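Local coordinates for adhesin (Streptococcus sanguinis SK1 = NCTC 7863, PDB 6VT2), which binds sialylated glycans through two tandem Siglec-like modules, probably to attach the streptococcus to sialoglycan-bearing host surfaces, at residues Thr4-Thr9 with Asn108-Val113; Thr97-Ala102 with Lys115-Phe120; Tyr214-Gly219 with Phe316-Ala321; Leu289-Gly294 with Phe320-Asp325. All coordinates share one frame; numbering follows the deposited sequence. Where two conformers were deposited one is given.

Contact 1. Residues Thr4-Thr9 with Asn108-Val113; sequences TPPTIT and NITALV. With CA (calcium ion), chain H.
Pro5 and Asn108 bring the two backbones closest, their CA atoms 4.6 Å apart, where the lead-in to strand 7-9 meets the loop between strands 95-104 and 119-125. Both belong to the N-terminal Siglec-like module, a beta-sandwich, and the contact ties the rim of one sheet to a loop of the other beside a calcium ion. No beta pairing joins the segments; they meet through van der Waals contact. Asn108 lies against the first proline, its CB 3.6 Å from Pro5 CA, while its amide ND2 turns to the backbone O of Asp2. Pro5 CB rests on the Ile109 carbonyl, 3.6 Å from Ile109 O, and Pro6 CD sits 3.4 Å from Asn108 O. Thr110 is the wedge of the contact. With OG1 set between its own backbone N and carbonyl carbon (chi1 55°), that hydroxyl reaches the backbone N of Ala102 on strand 95-104, and CG2 is left to face the prolines, 3.2 Å from Pro6 O. Ile8 finishes the patch from strand 7-9, its CD1 touching both branches of Thr110. The calcium ion is shared with Asp2, Asp30 and Asp104; Thr4 contributes its carbonyl, O to calcium 2.5 Å, and a water lies 2.3 Å from the metal.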
# COMPACT_ATOMS: atom_id res chain seq x y z
N THR A 4 1.82 -32.11 57.25
CA THR A 4 2.22 -30.86 56.58
C THR A 4 1.16 -30.44 55.59
O THR A 4 0.91 -31.11 54.85
CB THR A 4 3.53 -31.10 55.83
OG1 THR A 4 4.48 -31.48 56.82
CG2 THR A 4 4.03 -29.85 55.14
N PRO A 5 0.59 -29.26 55.62
CA PRO A 5 -0.38 -28.93 54.60
C PRO A 5 0.26 -28.70 53.22
O PRO A 5 1.41 -28.59 53.15
CB PRO A 5 -1.00 -27.67 55.19
CG PRO A 5 0.04 -27.05 56.06
CD PRO A 5 0.84 -28.22 56.60
N PRO A 6 -0.55 -28.67 52.15
CA PRO A 6 -0.03 -28.44 50.84
C PRO A 6 0.62 -27.07 50.64
O PRO A 6 0.38 -26.22 51.41
CB PRO A 6 -1.24 -28.50 49.89
CG PRO A 6 -2.26 -29.27 50.66
CD PRO A 6 -1.99 -28.92 52.11
N THR A 7 1.46 -26.98 49.63
CA THR A 7 2.18 -25.76 49.25
C THR A 7 1.41 -25.13 48.09
O THR A 7 1.26 -25.79 47.10
CB THR A 7 3.62 -26.08 48.87
OG1 THR A 7 4.25 -26.66 50.00
CG2 THR A 7 4.39 -24.86 48.42
N ILE A 8 1.05 -23.86 48.24
CA ILE A 8 0.24 -23.15 47.26
C ILE A 8 1.07 -22.02 46.69
O ILE A 8 1.66 -21.24 47.45
CB ILE A 8 -1.04 -22.58 47.89
CG1 ILE A 8 -1.87 -23.64 48.59
CG2 ILE A 8 -1.90 -21.87 46.83
CD1 ILE A 8 -2.94 -23.09 49.41
N THR A 9 1.07 -21.98 45.35
CA THR A 9 1.81 -20.97 44.59
C THR A 9 0.80 -20.18 43.71
O THR A 9 -0.02 -20.81 43.12
CB THR A 9 2.93 -21.53 43.72
OG1 THR A 9 3.85 -22.12 44.65
CG2 THR A 9 3.64 -20.45 42.95
N ASN A 108 -4.68 -32.16 56.41
CA ASN A 108 -3.90 -30.98 56.71
C ASN A 108 -4.33 -29.85 55.78
O ASN A 108 -4.15 -29.97 54.57
CB ASN A 108 -2.42 -31.23 56.53
CG ASN A 108 -1.94 -32.38 57.37
OD1 ASN A 108 -2.02 -32.37 58.62
ND2 ASN A 108 -1.44 -33.38 56.70
N ILE A 109 -4.89 -28.78 56.33
CA ILE A 109 -5.35 -27.65 55.49
C ILE A 109 -4.43 -26.48 55.79
O ILE A 109 -3.95 -26.37 56.86
CB ILE A 109 -6.83 -27.32 55.73
CG1 ILE A 109 -7.34 -26.21 54.80
CG2 ILE A 109 -7.04 -26.92 57.16
CD1 ILE A 109 -8.81 -26.02 54.78
N THR A 110 -4.20 -25.65 54.80
CA THR A 110 -3.35 -24.48 54.99
C THR A 110 -4.06 -23.54 55.96
O THR A 110 -5.23 -23.42 55.90
CB THR A 110 -3.00 -23.88 53.64
OG1 THR A 110 -4.21 -23.61 52.98
CG2 THR A 110 -2.17 -24.81 52.79
N ALA A 111 -3.29 -22.84 56.74
CA ALA A 111 -3.84 -21.95 57.73
C ALA A 111 -4.43 -20.74 57.00
O ALA A 111 -3.87 -20.34 56.04
CB ALA A 111 -2.78 -21.51 58.68
N LEU A 112 -5.46 -20.18 57.54
CA LEU A 112 -6.08 -18.96 57.03
C LEU A 112 -5.75 -17.84 58.01
O LEU A 112 -6.12 -17.90 59.19
CB LEU A 112 -7.58 -19.13 56.96
CG LEU A 112 -8.31 -17.89 56.55
CD1 LEU A 112 -7.88 -17.52 55.10
CD2 LEU A 112 -9.84 -18.10 56.56
N VAL A 113 -5.01 -16.84 57.55
CA VAL A 113 -4.53 -15.75 58.41
C VAL A 113 -4.73 -14.45 57.62
O VAL A 113 -4.12 -14.28 56.64
CB VAL A 113 -3.06 -15.94 58.80
CG1 VAL A 113 -2.65 -14.86 59.79
CG2 VAL A 113 -2.75 -17.32 59.36
CA CA H . 0.70 -33.13 53.32
O HOH W 1 3.00 -33.28 53.00

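Contact 2. Residues Thr97-Ala102 with Lys115-Phe120; sequences TKYVRA and KQSERF. With SIA (N-acetyl-alpha-neuraminic acid), chain D; GAL (beta-D-galactopyranose), chain B.
Strands 95-104 and 119-125 pair antiparallel here, Lys98 with Phe120 as a hydrogen-bonded pair and Tyr99 with Arg119 as a non-hydrogen-bonded one, at the glycan-binding end of the N-terminal Siglec-like beta-sandwich. Lys98 and Phe120 exchange two nearly linear backbone bonds, and Val100 N continues the ladder to Glu118 O at 3.0 Å. Phe120 faces the sandwich interior: CZ packs on Lys98 CB, and Val100 CG2 comes to the edge of the ring, 3.9 Å from CE2. On the sheet face of Tyr99, Arg119 runs beside the phenol, pointing the same way, with CB over one ring face, 4.1 Å from the centroid. Beyond an extended chain its guanidinium binds Ser117 O in plane through NH1, while the carbonyl of Lys115 lies over the flat group. The Tyr99 hydroxyl is gripped twice: it accepts from Lys115 N and donates to galactose O6, which lies near the ring plane. The strand supplies part of the grip on sialic acid, alongside Gly93 O and Asp53 OD2. Thr97 presents N and OG1 to the two carboxylate oxygens, and Lys98, bent at chi2 (-67°), carries to the glycerol tail an amine also bound to Asn42 OD1, NZ lying 3.0 Å from both O8 and O9.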
# COMPACT_ATOMS: atom_id res chain seq x y z
N THR A 97 -9.28 -8.84 47.84
CA THR A 97 -8.23 -9.68 48.41
C THR A 97 -8.95 -10.96 48.79
O THR A 97 -9.79 -10.90 49.59
CB THR A 97 -7.62 -9.07 49.66
OG1 THR A 97 -7.24 -7.77 49.27
CG2 THR A 97 -6.45 -9.89 50.15
N LYS A 98 -8.60 -12.05 48.15
CA LYS A 98 -9.28 -13.32 48.44
C LYS A 98 -8.22 -14.39 48.74
O LYS A 98 -7.16 -14.32 48.30
CB LYS A 98 -10.17 -13.72 47.28
CG LYS A 98 -11.19 -12.68 46.87
CD LYS A 98 -12.20 -12.51 47.97
CE LYS A 98 -12.88 -11.19 47.77
NZ LYS A 98 -14.03 -10.99 48.62
N TYR A 99 -8.66 -15.36 49.50
CA TYR A 99 -7.74 -16.30 50.14
C TYR A 99 -7.90 -17.68 49.52
O TYR A 99 -9.00 -18.11 49.19
CB TYR A 99 -8.04 -16.35 51.62
CG TYR A 99 -7.66 -15.07 52.27
CD1 TYR A 99 -8.44 -13.95 52.19
CD2 TYR A 99 -6.43 -14.95 52.89
CE1 TYR A 99 -8.00 -12.72 52.70
CE2 TYR A 99 -5.99 -13.76 53.48
CZ TYR A 99 -6.77 -12.63 53.31
OH TYR A 99 -6.27 -11.49 53.83
N VAL A 100 -6.77 -18.35 49.35
CA VAL A 100 -6.72 -19.66 48.73
C VAL A 100 -6.20 -20.65 49.76
O VAL A 100 -5.14 -20.44 50.36
CB VAL A 100 -5.88 -19.66 47.45
CG1 VAL A 100 -5.92 -21.02 46.85
CG2 VAL A 100 -6.38 -18.63 46.45
N ARG A 101 -6.95 -21.75 49.94
CA ARG A 101 -6.54 -22.77 50.88
C ARG A 101 -6.55 -24.12 50.19
O ARG A 101 -7.23 -24.30 49.28
CB ARG A 101 -7.47 -22.84 52.08
CG ARG A 101 -7.64 -21.51 52.79
CD ARG A 101 -8.58 -21.75 53.95
NE ARG A 101 -7.92 -22.34 55.08
CZ ARG A 101 -8.53 -22.63 56.21
NH1 ARG A 101 -9.81 -22.41 56.34
NH2 ARG A 101 -7.87 -23.13 57.23
N ALA A 102 -5.72 -25.00 50.69
CA ALA A 102 -5.72 -26.33 50.13
C ALA A 102 -5.59 -27.33 51.26
O ALA A 102 -4.98 -27.04 52.29
CB ALA A 102 -4.59 -26.53 49.12
N LYS A 115 -4.42 -11.22 55.85
CA LYS A 115 -3.34 -10.43 55.25
C LYS A 115 -2.00 -11.14 55.33
O LYS A 115 -1.05 -10.50 55.13
CB LYS A 115 -3.29 -9.02 55.83
CG LYS A 115 -4.55 -8.21 55.56
CD LYS A 115 -4.37 -6.82 56.06
CE LYS A 115 -5.57 -5.94 55.94
NZ LYS A 115 -5.45 -4.86 56.94
N GLN A 116 -2.00 -12.44 55.59
CA GLN A 116 -0.73 -13.15 55.71
C GLN A 116 -0.70 -14.48 55.00
O GLN A 116 0.36 -14.89 54.53
CB GLN A 116 -0.35 -13.40 57.17
CG GLN A 116 -0.15 -12.11 57.95
CD GLN A 116 0.60 -12.35 59.21
OE1 GLN A 116 1.81 -12.67 59.18
NE2 GLN A 116 -0.10 -12.24 60.35
N SER A 117 -1.77 -15.20 54.94
CA SER A 117 -1.76 -16.50 54.29
C SER A 117 -1.97 -16.34 52.79
O SER A 117 -2.02 -15.23 52.27
CB SER A 117 -2.76 -17.44 54.97
OG SER A 117 -4.08 -16.93 54.84
N GLU A 118 -2.05 -17.46 52.10
CA GLU A 118 -2.04 -17.43 50.65
C GLU A 118 -3.26 -16.70 50.14
O GLU A 118 -4.40 -17.00 50.52
CB GLU A 118 -2.01 -18.85 50.13
CG GLU A 118 -0.77 -19.68 50.51
CD GLU A 118 -0.81 -20.43 51.84
OE1 GLU A 118 -1.73 -20.23 52.68
OE2 GLU A 118 0.09 -21.27 52.04
N ARG A 119 -3.01 -15.74 49.25
CA ARG A 119 -4.07 -14.85 48.84
C ARG A 119 -3.62 -14.18 47.55
O ARG A 119 -2.42 -14.14 47.23
CB ARG A 119 -4.37 -13.80 49.91
CG ARG A 119 -3.23 -12.85 50.20
CD ARG A 119 -3.41 -12.21 51.60
NE ARG A 119 -2.35 -11.23 51.69
CZ ARG A 119 -1.09 -11.51 51.94
NH1 ARG A 119 -0.72 -12.76 52.26
NH2 ARG A 119 -0.18 -10.52 51.89
N PHE A 120 -4.60 -13.61 46.87
CA PHE A 120 -4.35 -12.78 45.71
C PHE A 120 -5.17 -11.52 45.83
O PHE A 120 -6.21 -11.51 46.48
CB PHE A 120 -4.66 -13.48 44.39
CG PHE A 120 -6.08 -13.91 44.25
CD1 PHE A 120 -7.01 -13.06 43.69
CD2 PHE A 120 -6.49 -15.17 44.68
CE1 PHE A 120 -8.36 -13.43 43.62
CE2 PHE A 120 -7.78 -15.56 44.55
CZ PHE A 120 -8.74 -14.68 44.01
C1 SIA D . -10.42 -6.17 49.82
C2 SIA D . -11.36 -5.18 50.63
C3 SIA D . -11.25 -3.71 50.21
C4 SIA D . -11.76 -3.43 48.79
C5 SIA D . -13.18 -3.99 48.62
C6 SIA D . -13.23 -5.47 49.10
C7 SIA D . -14.65 -6.09 49.14
C8 SIA D . -14.61 -7.46 49.86
C9 SIA D . -15.90 -8.23 49.59
C10 SIA D . -14.68 -3.20 46.82
C11 SIA D . -14.99 -3.26 45.33
N5 SIA D . -13.61 -3.93 47.22
O1A SIA D . -9.30 -5.73 49.46
O1B SIA D . -10.91 -7.32 49.67
O4 SIA D . -11.78 -2.02 48.51
O6 SIA D . -12.75 -5.58 50.43
O7 SIA D . -15.58 -5.19 49.73
O8 SIA D . -13.46 -8.20 49.41
O9 SIA D . -15.88 -8.70 48.24
O10 SIA D . -15.36 -2.53 47.59
C1 GAL B . -11.42 -7.38 54.94
C2 GAL B . -11.60 -6.11 54.08
C3 GAL B . -11.00 -6.30 52.69
C4 GAL B . -9.55 -6.80 52.80
C5 GAL B . -9.54 -8.07 53.65
C6 GAL B . -8.13 -8.66 53.87
O2 GAL B . -12.97 -5.82 53.88
O3 GAL B . -11.01 -5.08 51.96
O4 GAL B . -8.74 -5.81 53.39
O5 GAL B . -10.07 -7.79 54.94
O6 GAL B . -8.20 -9.91 54.53

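Contact 3. Residues Tyr214-Gly219 with Phe316-Ala321; sequences YIFYRG and FRIVFA
Ile318 CG2 presses obliquely on the Phe216 ring, 3.6 Å from CD1, and Ile318 CG1 follows along the same rim toward CE1. Both residues turn to the face of the sheet that also carries Tyr214, so their crossing fills the interior between the two sheets, where Phe258 meets the Phe216 ring. At the start of the pair Tyr214 and Phe316 cross obliquely as well, with CE2 of Tyr214 and CD2 of Phe316 4.0 Å apart; the carbonyl of Arg317 lies in the plane of the Tyr214 ring at its edge, and the phenol OH binds the backbone O of Glu225. On the other face Ala321 is flanked by two side chains. Its CB is 3.5 Å from Tyr217 CD1 and 3.7 Å from Ile215 CG2, a methyl that itself lies over one face of the Tyr217 ring. Ile215 puts that branch there by holding CG2 anti to its backbone N. Beneath the side chains five backbone bonds alternate between the strands, from Tyr214 N to Arg317 O (2.8 Å) through to Arg218 N, which approaches Ala321 O nearly head-on whereas the other four donors are tilted from the carbonyl plane. Beyond it the Arg218 guanidinium leaves the sheet for the carbonyls of Lys287 and Leu289. Such parallel pairing of edge strand 213-217 with 314-321 makes an otherwise antiparallel sheet of the second Siglec-like beta-sandwich mixed, as 13-17 with 119-125 does in the first.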
# COMPACT_ATOMS: atom_id res chain seq x y z
N TYR A 214 7.48 14.06 -25.07
CA TYR A 214 7.16 12.69 -25.47
C TYR A 214 7.22 12.57 -26.96
O TYR A 214 6.54 13.32 -27.67
CB TYR A 214 5.79 12.33 -24.94
CG TYR A 214 5.65 12.29 -23.46
CD1 TYR A 214 5.83 11.12 -22.75
CD2 TYR A 214 5.25 13.44 -22.77
CE1 TYR A 214 5.60 11.12 -21.37
CE2 TYR A 214 5.04 13.41 -21.39
CZ TYR A 214 5.27 12.27 -20.72
OH TYR A 214 5.05 12.22 -19.37
N ILE A 215 8.06 11.68 -27.44
CA ILE A 215 8.29 11.56 -28.86
C ILE A 215 7.25 10.63 -29.42
O ILE A 215 7.09 9.52 -28.91
CB ILE A 215 9.67 11.02 -29.15
CG1 ILE A 215 10.72 12.00 -28.74
CG2 ILE A 215 9.81 10.81 -30.65
CD1 ILE A 215 12.14 11.35 -28.70
N PHE A 216 6.59 11.06 -30.49
CA PHE A 216 5.66 10.23 -31.22
C PHE A 216 6.18 10.16 -32.63
O PHE A 216 6.35 11.18 -33.29
CB PHE A 216 4.24 10.79 -31.19
CG PHE A 216 3.51 10.46 -29.95
CD1 PHE A 216 3.88 10.95 -28.69
CD2 PHE A 216 2.40 9.65 -30.03
CE1 PHE A 216 3.13 10.59 -27.56
CE2 PHE A 216 1.74 9.25 -28.89
CZ PHE A 216 2.09 9.75 -27.70
N TYR A 217 6.36 8.98 -33.12
CA TYR A 217 6.83 8.78 -34.48
C TYR A 217 5.65 8.84 -35.41
O TYR A 217 4.66 8.12 -35.20
CB TYR A 217 7.53 7.42 -34.59
CG TYR A 217 8.81 7.44 -33.84
CD1 TYR A 217 9.95 8.00 -34.34
CD2 TYR A 217 8.83 6.97 -32.54
CE1 TYR A 217 11.08 8.07 -33.58
CE2 TYR A 217 9.97 7.06 -31.79
CZ TYR A 217 11.10 7.58 -32.34
OH TYR A 217 12.24 7.70 -31.56
N ARG A 218 5.75 9.64 -36.45
CA ARG A 218 4.66 9.79 -37.38
C ARG A 218 4.26 8.43 -37.93
O ARG A 218 5.10 7.65 -38.35
CB ARG A 218 5.07 10.75 -38.52
CG ARG A 218 5.36 12.14 -37.97
CD ARG A 218 6.14 13.01 -38.97
NE ARG A 218 5.42 13.21 -40.19
CZ ARG A 218 5.80 12.76 -41.40
NH1 ARG A 218 6.94 12.13 -41.54
NH2 ARG A 218 5.10 12.98 -42.46
N GLY A 219 2.98 8.13 -37.91
CA GLY A 219 2.48 6.91 -38.47
C GLY A 219 2.63 5.69 -37.63
O GLY A 219 2.35 4.59 -38.13
N PHE A 316 3.89 20.05 -20.84
CA PHE A 316 4.55 18.89 -21.43
C PHE A 316 4.26 18.98 -22.92
O PHE A 316 3.42 19.76 -23.35
CB PHE A 316 4.11 17.56 -20.84
CG PHE A 316 2.75 17.18 -21.18
CD1 PHE A 316 1.70 17.67 -20.50
CD2 PHE A 316 2.49 16.32 -22.21
CE1 PHE A 316 0.40 17.35 -20.82
CE2 PHE A 316 1.20 15.99 -22.54
CZ PHE A 316 0.14 16.47 -21.83
N ARG A 317 5.07 18.27 -23.71
CA ARG A 317 4.88 18.32 -25.14
C ARG A 317 4.86 16.93 -25.74
O ARG A 317 5.44 16.00 -25.22
CB ARG A 317 6.02 19.09 -25.86
CG ARG A 317 6.29 20.47 -25.20
CD ARG A 317 7.14 21.36 -26.06
NE ARG A 317 8.43 20.78 -26.30
CZ ARG A 317 9.35 21.38 -27.06
NH1 ARG A 317 9.09 22.55 -27.62
NH2 ARG A 317 10.49 20.79 -27.26
N ILE A 318 4.15 16.84 -26.83
CA ILE A 318 4.33 15.77 -27.79
C ILE A 318 5.14 16.35 -28.92
O ILE A 318 4.75 17.37 -29.48
CB ILE A 318 2.98 15.21 -28.26
CG1 ILE A 318 2.45 14.35 -27.15
CG2 ILE A 318 3.15 14.39 -29.58
CD1 ILE A 318 1.01 13.90 -27.37
N VAL A 319 6.21 15.66 -29.31
CA VAL A 319 7.09 16.09 -30.39
C VAL A 319 7.10 15.00 -31.44
O VAL A 319 7.29 13.83 -31.12
CB VAL A 319 8.51 16.41 -29.90
CG1 VAL A 319 9.39 16.77 -31.06
CG2 VAL A 319 8.39 17.59 -28.89
N PHE A 320 6.89 15.39 -32.67
CA PHE A 320 6.76 14.44 -33.77
C PHE A 320 8.14 14.07 -34.27
O PHE A 320 9.05 14.90 -34.35
CB PHE A 320 5.96 15.02 -34.94
CG PHE A 320 4.70 15.75 -34.59
CD1 PHE A 320 4.00 15.53 -33.40
CD2 PHE A 320 4.19 16.62 -35.48
CE1 PHE A 320 2.85 16.27 -33.11
CE2 PHE A 320 3.04 17.34 -35.21
CZ PHE A 320 2.40 17.17 -34.01
N ALA A 321 8.30 12.83 -34.63
CA ALA A 321 9.52 12.37 -35.25
C ALA A 321 9.22 11.56 -36.50
O ALA A 321 8.23 10.85 -36.58
CB ALA A 321 10.32 11.53 -34.29

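Contact 4. Residues Leu289-Gly294 with Phe320-Asp325; sequences LPAGPG and FANQTD. With CA (calcium ion), chain G; SIA (N-acetyl-alpha-neuraminic acid), chain C.
Leu289 and Phe320 form the tight part of this contact, where the loop before strand 296-305 folds over the end of strand 314-321 in the second Siglec-like module, beside its sialic acid pocket. The two side chains cross obliquely: Leu289 CB is 3.8 Å from Phe320 CE2, and Leu289 CD1 reaches both CE2 and CZ. The carbonyl of Pro290 enters at the ring's edge, in its plane, 3.5 Å from CD2. With chi2 at -23° the ring is turned well away from the perpendicular setting usual for phenylalanine, and the same CE2-CZ rim meets the acetamido methyl of the sialic acid, C11 to CE2 3.8 Å. Tyr297 adds an edge-to-face ring contact, so the aromatic that supports the sugar is itself held by both loop and sheet. Ala291 CB sits between Phe320 and the Asn322 amide, 3.7 Å from Asn322 OD1, an oxygen taken by Ser389 OG. The looser, solvent side begins at Gly292. In place of direct backbone pairing, a water bridges the loop and the strand, 3.0 Å from Gly292 N and 2.7 Å from Phe320 O. The exposed turn at Gly292 and Pro293 rises away from the strand. Toward the C-terminal end of each segment lies a separate site: Thr324 binds calcium through O and OG1, and sialic acid O4 donates to Gly294 O at 2.8 Å.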
# COMPACT_ATOMS: atom_id res chain seq x y z
N LEU A 289 0.76 15.33 -40.57
CA LEU A 289 1.49 16.30 -39.78
C LEU A 289 2.98 16.11 -40.00
O LEU A 289 3.53 15.08 -39.59
CB LEU A 289 1.16 16.15 -38.30
CG LEU A 289 -0.30 16.52 -38.00
CD1 LEU A 289 -0.55 16.33 -36.56
CD2 LEU A 289 -0.64 17.97 -38.38
N PRO A 290 3.68 17.10 -40.53
CA PRO A 290 5.12 16.97 -40.69
C PRO A 290 5.87 17.17 -39.39
O PRO A 290 5.46 17.91 -38.50
CB PRO A 290 5.46 18.09 -41.67
CG PRO A 290 4.38 19.07 -41.49
CD PRO A 290 3.14 18.29 -41.16
N ALA A 291 7.01 16.51 -39.30
CA ALA A 291 7.97 16.80 -38.27
C ALA A 291 8.69 18.09 -38.63
O ALA A 291 8.73 18.52 -39.79
CB ALA A 291 8.96 15.65 -38.14
N GLY A 292 9.28 18.70 -37.64
CA GLY A 292 9.97 19.95 -37.86
C GLY A 292 9.77 20.85 -36.68
O GLY A 292 9.20 20.44 -35.66
N PRO A 293 10.22 22.10 -36.79
CA PRO A 293 10.11 23.02 -35.63
C PRO A 293 8.71 23.18 -35.11
O PRO A 293 8.50 23.29 -33.89
CB PRO A 293 10.63 24.36 -36.17
CG PRO A 293 10.79 24.16 -37.67
CD PRO A 293 10.96 22.68 -37.92
N GLY A 294 7.74 23.18 -36.00
CA GLY A 294 6.36 23.29 -35.59
C GLY A 294 5.67 21.99 -35.34
O GLY A 294 4.46 21.99 -35.04
N PHE A 320 6.89 15.39 -32.67
CA PHE A 320 6.76 14.44 -33.77
C PHE A 320 8.14 14.07 -34.27
O PHE A 320 9.05 14.90 -34.35
CB PHE A 320 5.96 15.02 -34.94
CG PHE A 320 4.70 15.75 -34.59
CD1 PHE A 320 4.00 15.53 -33.40
CD2 PHE A 320 4.19 16.62 -35.48
CE1 PHE A 320 2.85 16.27 -33.11
CE2 PHE A 320 3.04 17.34 -35.21
CZ PHE A 320 2.40 17.17 -34.01
N ALA A 321 8.30 12.83 -34.63
CA ALA A 321 9.52 12.37 -35.25
C ALA A 321 9.22 11.56 -36.50
O ALA A 321 8.23 10.85 -36.58
CB ALA A 321 10.32 11.53 -34.29
N ASN A 322 10.14 11.63 -37.44
CA ASN A 322 10.04 10.80 -38.62
C ASN A 322 10.47 9.40 -38.25
O ASN A 322 11.38 9.21 -37.45
CB ASN A 322 10.94 11.32 -39.71
CG ASN A 322 10.55 12.64 -40.22
OD1 ASN A 322 9.38 12.88 -40.54
ND2 ASN A 322 11.49 13.53 -40.30
N GLN A 323 9.90 8.43 -38.94
CA GLN A 323 10.32 7.05 -38.71
C GLN A 323 11.79 6.81 -38.95
O GLN A 323 12.38 5.95 -38.27
CB GLN A 323 9.48 6.10 -39.56
CG GLN A 323 8.10 5.97 -38.98
CD GLN A 323 7.25 5.00 -39.73
OE1 GLN A 323 7.77 4.02 -40.34
NE2 GLN A 323 5.94 5.26 -39.76
N THR A 324 12.38 7.52 -39.88
CA THR A 324 13.78 7.30 -40.10
C THR A 324 14.58 7.59 -38.86
O THR A 324 15.68 7.07 -38.72
CB THR A 324 14.27 8.09 -41.31
OG1 THR A 324 15.63 7.70 -41.52
CG2 THR A 324 14.21 9.57 -41.10
N ASP A 325 14.04 8.38 -37.92
CA ASP A 325 14.78 8.66 -36.71
C ASP A 325 14.88 7.44 -35.81
O ASP A 325 15.77 7.40 -34.94
CB ASP A 325 14.11 9.81 -35.97
CG ASP A 325 14.23 11.11 -36.63
OD1 ASP A 325 14.84 11.20 -37.70
OD2 ASP A 325 13.63 12.08 -36.08
CA CA G . 17.41 6.28 -40.15
C1 SIA C . 2.33 24.44 -29.73
C2 SIA C . 1.85 25.49 -30.82
C3 SIA C . 2.76 25.59 -32.05
C4 SIA C . 2.82 24.29 -32.84
C5 SIA C . 1.41 23.84 -33.25
C6 SIA C . 0.46 23.85 -32.02
C7 SIA C . -1.03 23.68 -32.39
C8 SIA C . -1.90 24.02 -31.16
C9 SIA C . -3.36 23.63 -31.37
C10 SIA C . 1.11 22.18 -35.07
C11 SIA C . 1.25 20.71 -35.49
N5 SIA C . 1.47 22.48 -33.80
O1A SIA C . 1.40 23.80 -29.18
O1B SIA C . 3.56 24.38 -29.50
O4 SIA C . 3.58 24.41 -34.05
O6 SIA C . 0.52 25.09 -31.32
O7 SIA C . -1.35 24.49 -33.51
O8 SIA C . -1.37 23.41 -29.98
O9 SIA C . -4.17 24.21 -30.35
O10 SIA C . 0.69 23.03 -35.85
O HOH W 2 8.83 17.55 -34.96
O HOH W 3 18.57 6.15 -37.95
O HOH W 4 18.35 8.50 -39.94
O HOH W 5 19.58 5.38 -40.27

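From the N terminus, contact 1 closes a long loop of 98 residues in the first Siglec-like module, and contact 2 a short hairpin connection. The two cross, since 97-102 falls inside the loop of contact 1 and 115-120 beyond it; Thr110 N meets Ala102 O, joining the loop of contact 1 to the strand that carries glycan-binding residues of contact 2. In the second module contact 3 spans most of the domain, and contact 4 opens inside that span and ends on the same strand, sharing Phe320 and Ala321. Arg218 NE on Leu289 O connects these two. The pairs stay far apart, contacts 1 and 3 having centres about 93 Å from each other, each pair in its own Siglec-like module.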